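Local coordinates for protein acidic lectin (Psophocarpus tetragonolobus, PDB 1F9K) that binds galactose-containing sugars as a calcium- and manganese-bearing legume lectin and probably agglutinates cells that carry such glycans, at residues A[75-80]-A[153-158]; A[86-91]-A[125-130]; A[146-151]-A[189-194]. The protein carries 3 engineered substitutions. One frame throughout, in Å; residues are numbered along the deposited sequence.

Contact 1 (A[75-80]-A[153-158]). With NAG (2-acetamido-2-deoxy-beta-D-glucopyranose), chain C; NAG (2-acetamido-2-deoxy-beta-D-glucopyranose), chain B.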
loop_
_atom_site.group_PDB
_atom_site.type_symbol
_atom_site.label_atom_id
_atom_site.label_comp_id
_atom_site.label_asym_id
_atom_site.label_seq_id
_atom_site.Cartn_x
_atom_site.Cartn_y
_atom_site.Cartn_z
ATOM N N PHE A 75 -1.584 -14.957 5.464
ATOM C CA PHE A 75 -0.693 -16.084 5.682
ATOM C C PHE A 75 -0.070 -16.069 7.069
ATOM O O PHE A 75 0.001 -15.020 7.723
ATOM C CB PHE A 75 0.389 -16.161 4.582
ATOM C CG PHE A 75 1.428 -15.071 4.635
ATOM C CD1 PHE A 75 2.294 -14.951 5.718
ATOM C CD2 PHE A 75 1.585 -14.196 3.559
ATOM C CE1 PHE A 75 3.303 -13.981 5.730
ATOM C CE2 PHE A 75 2.591 -13.219 3.554
ATOM C CZ PHE A 75 3.449 -13.115 4.642
ATOM N N ASN A 76 0.333 -17.256 7.523
ATOM C CA ASN A 76 0.965 -17.413 8.818
ATOM C C ASN A 76 2.201 -18.250 8.651
ATOM O O ASN A 76 2.110 -19.463 8.455
ATOM C CB ASN A 76 0.038 -18.101 9.821
ATOM C CG ASN A 76 0.783 -18.602 11.064
ATOM O OD1 ASN A 76 1.549 -17.868 11.688
ATOM N ND2 ASN A 76 0.546 -19.860 11.427
ATOM N N ILE A 77 3.352 -17.586 8.725
ATOM C CA ILE A 77 4.651 -18.229 8.610
ATOM C C ILE A 77 5.239 -18.354 10.001
ATOM O O ILE A 77 5.276 -17.384 10.759
ATOM C CB ILE A 77 5.637 -17.386 7.767
ATOM C CG1 ILE A 77 5.204 -17.375 6.295
ATOM C CG2 ILE A 77 7.042 -17.931 7.912
ATOM C CD1 ILE A 77 6.064 -16.510 5.402
ATOM N N THR A 78 5.695 -19.548 10.345
ATOM C CA THR A 78 6.316 -19.745 11.635
ATOM C C THR A 78 7.690 -20.359 11.443
ATOM O O THR A 78 7.863 -21.306 10.675
ATOM C CB THR A 78 5.472 -20.627 12.514
ATOM O OG1 THR A 78 4.261 -19.941 12.830
ATOM C CG2 THR A 78 6.206 -20.930 13.786
ATOM N N GLN A 79 8.668 -19.798 12.136
ATOM C CA GLN A 79 10.037 -20.273 12.033
ATOM C C GLN A 79 10.500 -20.887 13.340
ATOM O O GLN A 79 10.933 -20.186 14.254
ATOM C CB GLN A 79 10.948 -19.116 11.638
ATOM C CG GLN A 79 10.526 -18.498 10.313
ATOM C CD GLN A 79 11.302 -17.255 9.976
ATOM O OE1 GLN A 79 11.659 -16.479 10.871
ATOM N NE2 GLN A 79 11.562 -17.046 8.682
ATOM N N PRO A 80 10.429 -22.217 13.438
ATOM C CA PRO A 80 10.835 -22.946 14.634
ATOM C C PRO A 80 12.172 -22.532 15.211
ATOM O O PRO A 80 12.264 -22.255 16.405
ATOM C CB PRO A 80 10.844 -24.388 14.163
ATOM C CG PRO A 80 9.738 -24.396 13.142
ATOM C CD PRO A 80 10.026 -23.148 12.370
ATOM N N PHE A 153 11.259 -6.312 5.070
ATOM C CA PHE A 153 10.209 -6.212 6.089
ATOM C C PHE A 153 10.512 -7.116 7.288
ATOM O O PHE A 153 11.220 -8.122 7.167
ATOM C CB PHE A 153 8.816 -6.565 5.507
ATOM C CG PHE A 153 8.602 -8.039 5.259
ATOM C CD1 PHE A 153 9.057 -8.641 4.087
ATOM C CD2 PHE A 153 8.028 -8.839 6.229
ATOM C CE1 PHE A 153 8.952 -10.015 3.892
ATOM C CE2 PHE A 153 7.915 -10.217 6.045
ATOM C CZ PHE A 153 8.384 -10.806 4.868
ATOM N N GLN A 154 9.988 -6.736 8.449
ATOM C CA GLN A 154 10.161 -7.508 9.667
ATOM C C GLN A 154 9.057 -8.543 9.614
ATOM O O GLN A 154 7.928 -8.224 9.256
ATOM C CB GLN A 154 9.950 -6.623 10.883
ATOM C CG GLN A 154 11.037 -5.602 11.088
ATOM C CD GLN A 154 12.263 -6.220 11.711
ATOM O OE1 GLN A 154 12.164 -6.869 12.755
ATOM N NE2 GLN A 154 13.428 -6.028 11.083
ATOM N N LEU A 155 9.370 -9.784 9.938
ATOM C CA LEU A 155 8.352 -10.816 9.931
ATOM C C LEU A 155 7.885 -10.997 11.356
ATOM O O LEU A 155 8.711 -10.999 12.274
ATOM C CB LEU A 155 8.930 -12.133 9.445
ATOM C CG LEU A 155 7.961 -13.300 9.455
ATOM C CD1 LEU A 155 7.010 -13.160 8.277
ATOM C CD2 LEU A 155 8.729 -14.599 9.359
ATOM N N GLU A 156 6.574 -11.129 11.562
ATOM C CA GLU A 156 6.054 -11.344 12.914
ATOM C C GLU A 156 5.894 -12.838 13.022
ATOM O O GLU A 156 4.938 -13.398 12.507
ATOM C CB GLU A 156 4.718 -10.637 13.117
ATOM C CG GLU A 156 4.829 -9.125 13.120
ATOM C CD GLU A 156 5.901 -8.621 14.070
ATOM O OE1 GLU A 156 5.855 -9.000 15.258
ATOM O OE2 GLU A 156 6.789 -7.847 13.634
ATOM N N ASN A 157 6.837 -13.482 13.697
ATOM C CA ASN A 157 6.826 -14.934 13.791
ATOM C C ASN A 157 5.547 -15.538 14.317
ATOM O O ASN A 157 5.196 -15.349 15.477
ATOM C CB ASN A 157 8.016 -15.431 14.624
ATOM C CG ASN A 157 8.503 -16.814 14.188
ATOM O OD1 ASN A 157 9.656 -17.170 14.426
ATOM N ND2 ASN A 157 7.626 -17.595 13.552
ATOM N N GLY A 158 4.868 -16.280 13.445
ATOM C CA GLY A 158 3.629 -16.929 13.818
ATOM C C GLY A 158 2.444 -15.985 13.859
ATOM O O GLY A 158 1.343 -16.399 14.239
HETATM C C1 NAG C . 0.908 -20.063 12.815
HETATM C C2 NAG C . -0.282 -20.032 13.784
HETATM C C3 NAG C . 0.085 -20.773 15.059
HETATM C C4 NAG C . 0.469 -22.194 14.670
HETATM C C5 NAG C . 1.606 -22.194 13.632
HETATM C C6 NAG C . 1.884 -23.581 13.131
HETATM C C7 NAG C . -1.979 -18.347 14.033
HETATM C C8 NAG C . -2.319 -16.908 14.388
HETATM N N2 NAG C . -0.689 -18.678 14.096
HETATM O O3 NAG C . -1.023 -20.786 15.955
HETATM O O4 NAG C . 0.873 -22.902 15.825
HETATM O O5 NAG C . 1.228 -21.420 12.476
HETATM O O6 NAG C . 0.824 -24.013 12.301
HETATM O O7 NAG C . -2.871 -19.136 13.695
HETATM C C1 NAG B . 1.364 -23.921 16.609
HETATM C C2 NAG B . 2.687 -24.509 17.100
HETATM C C3 NAG B . 2.448 -25.902 17.718
HETATM C C4 NAG B . 1.332 -25.856 18.769
HETATM C C5 NAG B . 0.076 -25.175 18.193
HETATM C C6 NAG B . -1.026 -24.989 19.225
HETATM C C7 NAG B . 4.751 -23.869 16.018
HETATM C C8 NAG B . 5.693 -24.035 14.840
HETATM N N2 NAG B . 3.635 -24.597 16.002
HETATM O O3 NAG B . 3.639 -26.375 18.330
HETATM O O4 NAG B . 1.021 -27.181 19.190
HETATM O O5 NAG B . 0.411 -23.864 17.682
HETATM O O6 NAG B . -2.312 -25.018 18.620
HETATM O O7 NAG B . 5.034 -23.081 16.924
#

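Contact 2 (A[86-91]-A[125-130]). With CA (calcium ion), chain G; MN (manganese (II) ion), chain F; AMG (methyl alpha-D-galactopyranoside), chain E.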
loop_
_atom_site.group_PDB
_atom_site.type_symbol
_atom_site.label_atom_id
_atom_site.label_comp_id
_atom_site.label_asym_id
_atom_site.label_seq_id
_atom_site.Cartn_x
_atom_site.Cartn_y
_atom_site.Cartn_z
ATOM N N PRO A 86 15.976 -20.379 8.529
ATOM C CA PRO A 86 14.758 -20.693 7.767
ATOM C C PRO A 86 14.790 -20.422 6.285
ATOM O O PRO A 86 15.491 -19.521 5.821
ATOM C CB PRO A 86 13.688 -19.875 8.467
ATOM C CG PRO A 86 14.445 -18.668 8.873
ATOM C CD PRO A 86 15.732 -19.234 9.425
ATOM N N ALA A 87 14.009 -21.211 5.553
ATOM C CA ALA A 87 13.901 -21.097 4.102
ATOM C C ALA A 87 12.621 -21.830 3.690
ATOM O O ALA A 87 12.119 -22.632 4.468
ATOM C CB ALA A 87 15.142 -21.729 3.446
ATOM N N ASP A 88 12.076 -21.568 2.500
ATOM C CA ASP A 88 12.619 -20.609 1.547
ATOM C C ASP A 88 11.676 -19.437 1.333
ATOM O O ASP A 88 12.118 -18.336 1.015
ATOM C CB ASP A 88 12.896 -21.269 0.183
ATOM C CG ASP A 88 14.278 -21.887 0.100
ATOM O OD1 ASP A 88 15.251 -21.138 -0.118
ATOM O OD2 ASP A 88 14.393 -23.119 0.267
ATOM N N GLY A 89 10.378 -19.667 1.485
ATOM C CA GLY A 89 9.466 -18.566 1.287
ATOM C C GLY A 89 8.116 -18.917 0.706
ATOM O O GLY A 89 7.780 -20.083 0.500
ATOM N N LEU A 90 7.350 -17.870 0.419
ATOM C CA LEU A 90 5.998 -17.977 -0.107
ATOM C C LEU A 90 5.850 -17.066 -1.320
ATOM O O LEU A 90 6.523 -16.049 -1.420
ATOM C CB LEU A 90 5.031 -17.554 1.000
ATOM C CG LEU A 90 3.555 -17.313 0.734
ATOM C CD1 LEU A 90 2.915 -18.588 0.248
ATOM C CD2 LEU A 90 2.892 -16.849 2.009
ATOM N N THR A 91 4.959 -17.418 -2.234
ATOM C CA THR A 91 4.757 -16.620 -3.444
ATOM C C THR A 91 3.383 -16.761 -4.074
ATOM O O THR A 91 2.754 -17.813 -3.984
ATOM C CB THR A 91 5.798 -16.986 -4.479
ATOM N N ASP A 125 10.222 -13.745 0.349
ATOM C CA ASP A 125 11.471 -14.465 0.540
ATOM C C ASP A 125 11.982 -14.441 1.974
ATOM O O ASP A 125 12.258 -13.384 2.532
ATOM C CB ASP A 125 12.536 -13.874 -0.390
ATOM C CG ASP A 125 13.490 -14.909 -0.931
ATOM O OD1 ASP A 125 13.723 -15.921 -0.253
ATOM O OD2 ASP A 125 14.028 -14.707 -2.032
ATOM N N THR A 126 12.124 -15.621 2.556
ATOM C CA THR A 126 12.615 -15.757 3.914
ATOM C C THR A 126 14.103 -16.144 3.956
ATOM O O THR A 126 14.758 -15.977 4.982
ATOM C CB THR A 126 11.793 -16.818 4.682
ATOM O OG1 THR A 126 11.860 -18.086 4.003
ATOM C CG2 THR A 126 10.361 -16.368 4.787
ATOM N N PHE A 127 14.623 -16.658 2.838
ATOM C CA PHE A 127 16.028 -17.083 2.735
ATOM C C PHE A 127 16.819 -16.284 1.707
ATOM O O PHE A 127 16.372 -16.114 0.579
ATOM C CB PHE A 127 16.110 -18.560 2.347
ATOM C CG PHE A 127 17.500 -19.117 2.409
ATOM C CD1 PHE A 127 18.016 -19.595 3.603
ATOM C CD2 PHE A 127 18.320 -19.101 1.293
ATOM C CE1 PHE A 127 19.331 -20.044 3.677
ATOM C CE2 PHE A 127 19.622 -19.545 1.364
ATOM C CZ PHE A 127 20.127 -20.015 2.555
ATOM N N GLN A 128 18.009 -15.830 2.086
ATOM C CA GLN A 128 18.851 -15.049 1.181
ATOM C C GLN A 128 19.749 -15.873 0.290
ATOM O O GLN A 128 20.766 -16.390 0.745
ATOM C CB GLN A 128 19.727 -14.072 1.965
ATOM C CG GLN A 128 20.782 -13.366 1.118
ATOM C CD GLN A 128 21.462 -12.216 1.848
ATOM O OE1 GLN A 128 21.677 -12.276 3.053
ATOM N NE2 GLN A 128 21.821 -11.173 1.111
ATOM N N ASN A 129 19.370 -15.990 -0.978
ATOM C CA ASN A 129 20.156 -16.723 -1.959
ATOM C C ASN A 129 21.274 -15.800 -2.417
ATOM O O ASN A 129 21.409 -14.686 -1.912
ATOM C CB ASN A 129 19.301 -17.129 -3.158
ATOM C CG ASN A 129 18.375 -18.304 -2.856
ATOM O OD1 ASN A 129 17.399 -18.179 -2.122
ATOM N ND2 ASN A 129 18.689 -19.453 -3.426
ATOM N N THR A 130 22.071 -16.261 -3.373
ATOM C CA THR A 130 23.196 -15.479 -3.886
ATOM C C THR A 130 22.738 -14.267 -4.692
ATOM O O THR A 130 23.518 -13.347 -4.944
ATOM C CB THR A 130 24.119 -16.341 -4.786
ATOM O OG1 THR A 130 23.477 -16.592 -6.044
ATOM C CG2 THR A 130 24.424 -17.659 -4.117
HETATM CA CA CA G . 15.637 -16.635 -1.604
HETATM MN MN MN F . 14.302 -12.712 -3.142
HETATM C C1 AMG E . 20.321 -23.996 -0.646
HETATM C C2 AMG E . 19.145 -23.616 -1.552
HETATM C C3 AMG E . 18.440 -22.365 -0.979
HETATM C C4 AMG E . 18.044 -22.578 0.507
HETATM C C5 AMG E . 19.218 -23.118 1.333
HETATM C C6 AMG E . 18.720 -23.630 2.667
HETATM C C7 AMG E . 22.412 -23.206 0.210
HETATM O O1 AMG E . 21.291 -22.989 -0.667
HETATM O O2 AMG E . 19.583 -23.403 -2.893
HETATM O O3 AMG E . 17.282 -22.063 -1.749
HETATM O O4 AMG E . 16.948 -23.477 0.626
HETATM O O5 AMG E . 19.835 -24.248 0.672
HETATM O O6 AMG E . 19.754 -23.637 3.635
HETATM O O HOH W 1 16.865 -17.053 6.692
HETATM O O HOH W 2 14.504 -18.410 -0.768
HETATM O O HOH W 3 15.134 -11.271 -4.817
HETATM O O HOH W 4 14.000 -14.316 -4.581
HETATM O O HOH W 5 14.494 -17.234 -3.420
#

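Contact 3 (A[146-151]-A[189-194])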
loop_
_atom_site.group_PDB
_atom_site.type_symbol
_atom_site.label_atom_id
_atom_site.label_comp_id
_atom_site.label_asym_id
_atom_site.label_seq_id
_atom_site.Cartn_x
_atom_site.Cartn_y
_atom_site.Cartn_z
ATOM N N VAL A 146 15.034 -13.318 -9.793
ATOM C CA VAL A 146 15.713 -12.070 -9.494
ATOM C C VAL A 146 14.711 -10.931 -9.563
ATOM O O VAL A 146 14.540 -10.309 -10.603
ATOM C CB VAL A 146 16.866 -11.803 -10.485
ATOM C CG1 VAL A 146 17.632 -10.580 -10.059
ATOM C CG2 VAL A 146 17.803 -12.979 -10.519
ATOM N N SER A 147 14.056 -10.671 -8.440
ATOM C CA SER A 147 13.051 -9.627 -8.343
ATOM C C SER A 147 13.480 -8.371 -9.076
ATOM O O SER A 147 14.649 -8.012 -9.044
ATOM C CB SER A 147 12.789 -9.285 -6.873
ATOM O OG SER A 147 12.602 -10.447 -6.078
ATOM N N SER A 148 12.532 -7.715 -9.737
ATOM C CA SER A 148 12.809 -6.485 -10.456
ATOM C C SER A 148 12.839 -5.364 -9.419
ATOM O O SER A 148 13.406 -4.303 -9.661
ATOM C CB SER A 148 11.715 -6.221 -11.480
ATOM O OG SER A 148 10.472 -6.072 -10.825
ATOM N N LYS A 149 12.214 -5.606 -8.272
ATOM C CA LYS A 149 12.198 -4.651 -7.164
ATOM C C LYS A 149 11.938 -5.414 -5.872
ATOM O O LYS A 149 11.206 -6.404 -5.880
ATOM C CB LYS A 149 11.119 -3.583 -7.355
ATOM C CG LYS A 149 11.612 -2.339 -8.037
ATOM C CD LYS A 149 10.960 -1.092 -7.455
ATOM C CE LYS A 149 11.610 0.185 -8.007
ATOM N NZ LYS A 149 11.110 1.442 -7.359
ATOM N N THR A 150 12.552 -4.984 -4.770
ATOM C CA THR A 150 12.341 -5.648 -3.479
ATOM C C THR A 150 12.203 -4.648 -2.340
ATOM O O THR A 150 12.589 -3.497 -2.456
ATOM C CB THR A 150 13.504 -6.626 -3.088
ATOM O OG1 THR A 150 14.676 -5.874 -2.741
ATOM C CG2 THR A 150 13.815 -7.586 -4.210
ATOM N N LEU A 151 11.656 -5.110 -1.230
ATOM C CA LEU A 151 11.482 -4.264 -0.061
ATOM C C LEU A 151 11.638 -5.126 1.190
ATOM O O LEU A 151 10.978 -6.163 1.318
ATOM C CB LEU A 151 10.097 -3.625 -0.075
ATOM C CG LEU A 151 9.837 -2.690 1.097
ATOM C CD1 LEU A 151 10.533 -1.386 0.859
ATOM C CD2 LEU A 151 8.349 -2.469 1.239
ATOM N N LEU A 189 5.062 -1.722 -1.626
ATOM C CA LEU A 189 6.024 -1.771 -2.722
ATOM C C LEU A 189 5.315 -1.839 -4.076
ATOM O O LEU A 189 4.428 -2.668 -4.268
ATOM C CB LEU A 189 6.902 -3.007 -2.561
ATOM C CG LEU A 189 7.887 -3.312 -3.679
ATOM C CD1 LEU A 189 9.048 -2.335 -3.626
ATOM C CD2 LEU A 189 8.393 -4.717 -3.509
ATOM N N SER A 190 5.721 -0.992 -5.019
ATOM C CA SER A 190 5.091 -0.960 -6.343
ATOM C C SER A 190 6.078 -0.807 -7.497
ATOM O O SER A 190 7.144 -0.193 -7.363
ATOM C CB SER A 190 4.089 0.201 -6.432
ATOM O OG SER A 190 3.460 0.425 -5.184
ATOM N N ASN A 191 5.706 -1.352 -8.646
ATOM C CA ASN A 191 6.542 -1.242 -9.829
ATOM C C ASN A 191 5.670 -1.281 -11.067
ATOM O O ASN A 191 4.458 -1.448 -10.966
ATOM C CB ASN A 191 7.544 -2.381 -9.900
ATOM C CG ASN A 191 8.629 -2.121 -10.917
ATOM O OD1 ASN A 191 9.393 -3.017 -11.285
ATOM N ND2 ASN A 191 8.715 -0.870 -11.371
ATOM N N ILE A 192 6.285 -1.125 -12.233
ATOM C CA ILE A 192 5.540 -1.157 -13.484
ATOM C C ILE A 192 5.664 -2.499 -14.189
ATOM O O ILE A 192 6.763 -3.006 -14.400
ATOM C CB ILE A 192 5.982 -0.033 -14.446
ATOM C CG1 ILE A 192 5.293 1.280 -14.053
ATOM C CG2 ILE A 192 5.643 -0.410 -15.877
ATOM C CD1 ILE A 192 5.563 2.402 -15.002
ATOM N N VAL A 193 4.515 -3.059 -14.557
ATOM C CA VAL A 193 4.454 -4.344 -15.219
ATOM C C VAL A 193 3.421 -4.309 -16.337
ATOM O O VAL A 193 2.290 -3.838 -16.158
ATOM C CB VAL A 193 4.049 -5.456 -14.229
ATOM C CG1 VAL A 193 4.170 -6.791 -14.897
ATOM C CG2 VAL A 193 4.918 -5.416 -12.994
ATOM N N ASP A 194 3.823 -4.824 -17.490
ATOM C CA ASP A 194 2.964 -4.885 -18.661
ATOM C C ASP A 194 2.603 -6.358 -18.858
ATOM O O ASP A 194 3.370 -7.119 -19.470
ATOM C CB ASP A 194 3.737 -4.354 -19.869
ATOM C CG ASP A 194 2.858 -4.144 -21.083
ATOM O OD1 ASP A 194 1.699 -4.611 -21.072
ATOM O OD2 ASP A 194 3.332 -3.513 -22.052
#

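Contact 1 (A[75-80]-A[153-158])
Gly-158 N donates to Ile-77 O (2.9 Å), the one clear backbone hydrogen bond between strand 68-78 and the loop 153-158, and the first sugar of the glycan is attached beside it. Asn-76 ND2 is bonded covalently to C1 of the inner N-acetylglucosamine (1.4 Å). Its side chain runs with CG anti to the backbone N (chi1 165°), which carries the amide beside the loop. The sugar then turns back to the protein: its acetamido N2 donates to Gly-158 O over 3.1 Å, nearly straight at 161°, while Thr-78 OG1 makes a weak bond to the ring oxygen O5 at 3.4 Å. Asn-76, Ile-77 and Thr-78 spell the Asn-X-Thr sequon of N-glycosylation, so the modified asparagine and the threonine of the signal both meet the glycan. Gly-158, at a positive phi of 77°, turns the loop so that its N faces the strand and its O the sugar.

Beside this polar end lies a small patch of side-chain packing. The CD2 branch of Leu-155 meets Ile-77 CG2 at 4.0 Å, the two side chains crossing at about a right angle. The same CD2 also rests against the amide carbon CD of Gln-79 at 3.7 Å, the Gln-79 and Leu-155 side chains approaching from opposite directions. Gln-79 is held from beyond by a hydrogen bond of NE2 to Glu-221. Further out, Leu-155 also leans on Phe-180 of strand 173-180, and strand 68-78 lies in the larger sheet between strands 161-168 and 222-233, with Glu-224 against Asn-76.

Contact 2 (A[86-91]-A[125-130])
Phe-127 sets its CB and the CD1 side of its ring against the methyl of Ala-87, CB to CB at 3.5 Å, and brings the carbonyl oxygen of Pro-86 to the ring edge. The extended first torsion (chi1 -172°) swings the ring out to the methyl galactoside, whose C4 lies over one face, offset toward the rim, with CE2 3.5 Å from C4. This is an aromatic platform for the sugar, in CH-pi fashion.

Asp-88 grips the same sugar with both carboxylate oxygens: O3 donates to OD1 (2.8 Å) and O4 to OD2 (2.6 Å). Asn-129 adds a weaker bond from ND2 to O3, and Gln-216 NE2 adds a further hydrogen bond to the sugar. The peptide bond between Ala-87 and Asp-88 is cis, the hallmark of the legume lectin combining site, where it orients the aspartate for the sugar.

The loop that carries Phe-127 and Asn-129 is shaped by metals. Asp-125 chelates calcium through OD1 and OD2, and OD2 is shared with manganese; Phe-127 O and Asn-129 OD1 join it on calcium, Asp-132 serves both ions, and Glu-123 and His-137 also bind manganese. A calcium-bound water donates both to Asp-88 O and to Asp-88 OD1, the latter over 2.9 Å, and so ties the sugar-binding carboxylate to the metal as a second shell.

Thr-126 N donates to Asp-88 O (3.1 Å), while the Thr-126 hydroxyl is bonded to Glu-221. Next to it, Gly-89 faces Asp-125 as an antiparallel non-hydrogen-bonded pair, and Asp-88 and Gly-89 together form a classic beta bulge opposite Thr-212.

Contact 3 (A[146-151]-A[189-194])
The amide of Asn-191 is the flat group here, and it lies near both Ser-148 and Lys-149: its CG is 4.2 Å from CG of Lys-149, the two side chains crossing obliquely. The Asn-191 side chain also touches Ile-140 and packs on Thr-171 of the second subunit. The Ser-148 hydroxyl has its clear partner in Ile-140 O on the adjoining strand. Lys-149 bends at chi2 (-143°) and lays its CD 3.9 Å from Ser-190 O; its NZ then forms a long, weak ion pair with Asp-168 of the second subunit.

Apolar contact follows further along. Leu-189 places CD1 against Leu-151 CB at 3.9 Å, and the two leucines slide past each other in opposite directions. Both Leu-189 methyls also lie over the backbone of Thr-150, and Leu-151 packs on Lys-166 of the second subunit.

The strands 149-151 and 189-192 run antiparallel at 175°, but their axes are 7.6 Å apart, so side chains rather than backbone bonds join them. Within this chain, strand 149-152 is an outermost strand of the seven-stranded sheet, and strand 185-192 belongs to the other large sheet. Such facing of two antiparallel sheets is characteristic of the legume lectin beta sandwich.

From the N terminus, strand 68-78 opens contact 1 and strand 88-95 opens contact 2. Contact 2 closes first, when residues 125-130 return to residues 86-91, so its loop lies wholly within the longer one of contact 1. Residues 146-151 then open contact 3 just before residues 153-158 close contact 1; contact 3 closes only at residues 189-194, and so contacts 1 and 3 cross. Contacts 1 and 2 touch through Gln-79 against Pro-86 and Phe-75 against Leu-90. Contact 2 joins the metal-binding loop to the seven-stranded sheet, contact 3 links that sheet to the facing one, and contact 1 fastens the connection between them at the glycosylated end.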